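Local coordinates for protein peptide synthase (Silicibacter pomeroyi DSS-3, PDB 2QTP) that is of unknown function but adopts a variant of the Bacillus chorismate mutase fold and may act in amino-acid metabolism, at residues 84-89 against 161-166. Numbering follows the deposited sequence.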
loop_
_atom_site.group_PDB
_atom_site.type_symbol
_atom_site.label_atom_id
_atom_site.label_comp_id
_atom_site.label_asym_id
_atom_site.label_seq_id
_atom_site.Cartn_x
_atom_site.Cartn_y
_atom_site.Cartn_z
ATOM N N ALA A 84 -3.639 3.767 1.979
ATOM C CA ALA A 84 -4.307 2.996 3.030
ATOM C C ALA A 84 -5.828 3.151 2.848
ATOM O O ALA A 84 -6.334 4.199 2.471
ATOM C CB ALA A 84 -3.866 3.440 4.431
HETATM N N MSE A 85 -6.537 2.065 3.081
HETATM C CA MSE A 85 -7.982 2.068 3.021
HETATM C C MSE A 85 -8.448 1.629 4.393
HETATM O O MSE A 85 -8.149 0.516 4.844
HETATM C CB MSE A 85 -8.518 1.106 1.965
HETATM C CG MSE A 85 -10.053 1.072 1.784
HETATM SE SE MSE A 85 -10.634 -0.272 0.499
HETATM C CE MSE A 85 -10.496 0.792 -1.146
ATOM N N VAL A 86 -9.246 2.497 5.008
ATOM C CA VAL A 86 -9.811 2.249 6.328
ATOM C C VAL A 86 -11.150 1.533 6.174
ATOM O O VAL A 86 -11.959 1.858 5.292
ATOM C CB VAL A 86 -10.041 3.580 7.089
ATOM C CG1 VAL A 86 -10.274 3.331 8.579
ATOM C CG2 VAL A 86 -8.863 4.501 6.882
ATOM N N GLY A 87 -11.391 0.544 7.022
ATOM C CA GLY A 87 -12.718 -0.076 7.042
ATOM C C GLY A 87 -13.768 0.858 7.624
ATOM O O GLY A 87 -13.465 1.878 8.289
ATOM N N GLU A 88 -15.013 0.460 7.441
ATOM C CA GLU A 88 -16.179 1.308 7.736
ATOM C C GLU A 88 -16.308 1.838 9.200
ATOM O O GLU A 88 -16.821 2.942 9.423
ATOM C CB GLU A 88 -17.491 0.579 7.258
ATOM C CG GLU A 88 -17.500 0.133 5.737
ATOM C CD GLU A 88 -18.812 -0.629 5.243
ATOM N N ASN A 89 -15.845 1.081 10.195
ATOM C CA ASN A 89 -15.938 1.537 11.615
ATOM C C ASN A 89 -14.750 2.397 12.075
ATOM O O ASN A 89 -14.684 2.836 13.227
ATOM C CB ASN A 89 -16.176 0.355 12.550
ATOM C CG ASN A 89 -17.533 -0.275 12.360
ATOM O OD1 ASN A 89 -18.438 0.333 11.807
ATOM N ND2 ASN A 89 -17.682 -1.499 12.815
ATOM N N ASN A 161 -13.560 -3.288 10.979
ATOM C CA ASN A 161 -12.596 -2.972 12.036
ATOM C C ASN A 161 -11.132 -3.089 11.618
ATOM O O ASN A 161 -10.269 -3.227 12.474
ATOM C CB ASN A 161 -12.836 -3.864 13.264
ATOM C CG ASN A 161 -12.479 -5.376 13.012
ATOM O OD1 ASN A 161 -12.514 -5.885 11.869
ATOM N ND2 ASN A 161 -12.163 -6.086 14.099
ATOM N N GLU A 162 -10.853 -3.005 10.312
ATOM C CA GLU A 162 -9.503 -3.154 9.796
ATOM C C GLU A 162 -9.011 -1.950 9.009
ATOM O O GLU A 162 -9.785 -1.050 8.675
ATOM C CB GLU A 162 -9.441 -4.384 8.886
ATOM C CG GLU A 162 -9.808 -5.702 9.579
ATOM C CD GLU A 162 -9.673 -6.927 8.676
ATOM O OE1 GLU A 162 -10.020 -6.865 7.460
ATOM O OE2 GLU A 162 -9.195 -7.952 9.188
ATOM N N ILE A 163 -7.710 -1.989 8.700
ATOM C CA ILE A 163 -7.043 -1.080 7.737
ATOM C C ILE A 163 -6.220 -1.930 6.735
ATOM O O ILE A 163 -5.548 -2.891 7.143
ATOM C CB ILE A 163 -6.110 -0.038 8.398
ATOM C CG1 ILE A 163 -6.830 0.739 9.487
ATOM C CG2 ILE A 163 -5.575 0.993 7.387
ATOM C CD1 ILE A 163 -5.968 1.803 10.152
HETATM N N MSE A 164 -6.345 -1.614 5.433
HETATM C CA MSE A 164 -5.575 -2.258 4.370
HETATM C C MSE A 164 -4.538 -1.215 3.931
HETATM O O MSE A 164 -4.883 -0.130 3.472
HETATM C CB MSE A 164 -6.485 -2.693 3.208
HETATM C CG MSE A 164 -5.818 -3.542 2.199
HETATM SE SE MSE A 164 -6.879 -4.203 0.782
HETATM C CE MSE A 164 -7.206 -2.521 -0.233
ATOM N N VAL A 165 -3.271 -1.518 4.153
ATOM C CA VAL A 165 -2.174 -0.591 3.864
ATOM C C VAL A 165 -1.331 -1.168 2.710
ATOM O O VAL A 165 -1.045 -2.329 2.716
ATOM C CB VAL A 165 -1.290 -0.467 5.129
ATOM C CG1 VAL A 165 -0.198 0.591 4.924
ATOM C CG2 VAL A 165 -2.187 -0.181 6.368
ATOM N N ALA A 166 -0.913 -0.336 1.768
ATOM C CA ALA A 166 -0.147 -0.739 0.611
ATOM C C ALA A 166 1.073 0.152 0.358
ATOM O O ALA A 166 1.033 1.372 0.551
ATOM C CB ALA A 166 -1.060 -0.745 -0.658
#
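M85 and M164 form the hydrogen-bonded pair of a short antiparallel ladder, where strand 79-86 runs beside strand 162-171 within the mixed sheet of a chorismate mutase-like fold. The two strands run at 169° to one another, their segment axes approaching to 4.6 Å. Strand 21-37 flanks 162-171 on its far edge, while strand 120-124 pairs in parallel with 79-86, which makes this ladder an interior seam of the sheet. M85 N donates to M164 O at 2.8 Å, and M164 N returns a bond to M85 O. Both carbonyl oxygens also receive a CA-H contact, M164 O from A84 CA and M85 O from I163 CA. A third bond follows, from G87 N to E162 O at 2.8 Å. A84, V86, I163 and V165 share one face: A84 CB sits 4.2 Å from I163 CG2, and V86 packs beside I163 in one of its two conformers. With CG2 anti to its backbone N, I163 also lays that methyl 3.6 Å from M85 O. Helix 92-98 covers this side, with A95 against A84, and I98 against A84 and V165. The opposite face carries the two selenomethionines, both touched by L131 of strand 131-135. E162 sends its carboxylate away from the ladder, OE1 accepting a hydrogen bond from R159 N and OE2 forming a salt bridge with R6 NE. M85 and M164 stand side by side, each chain extended through chi2 and bent at chi3 (-87° and 70°), and meet where M85 SE lies 4.2 Å from M164 CE.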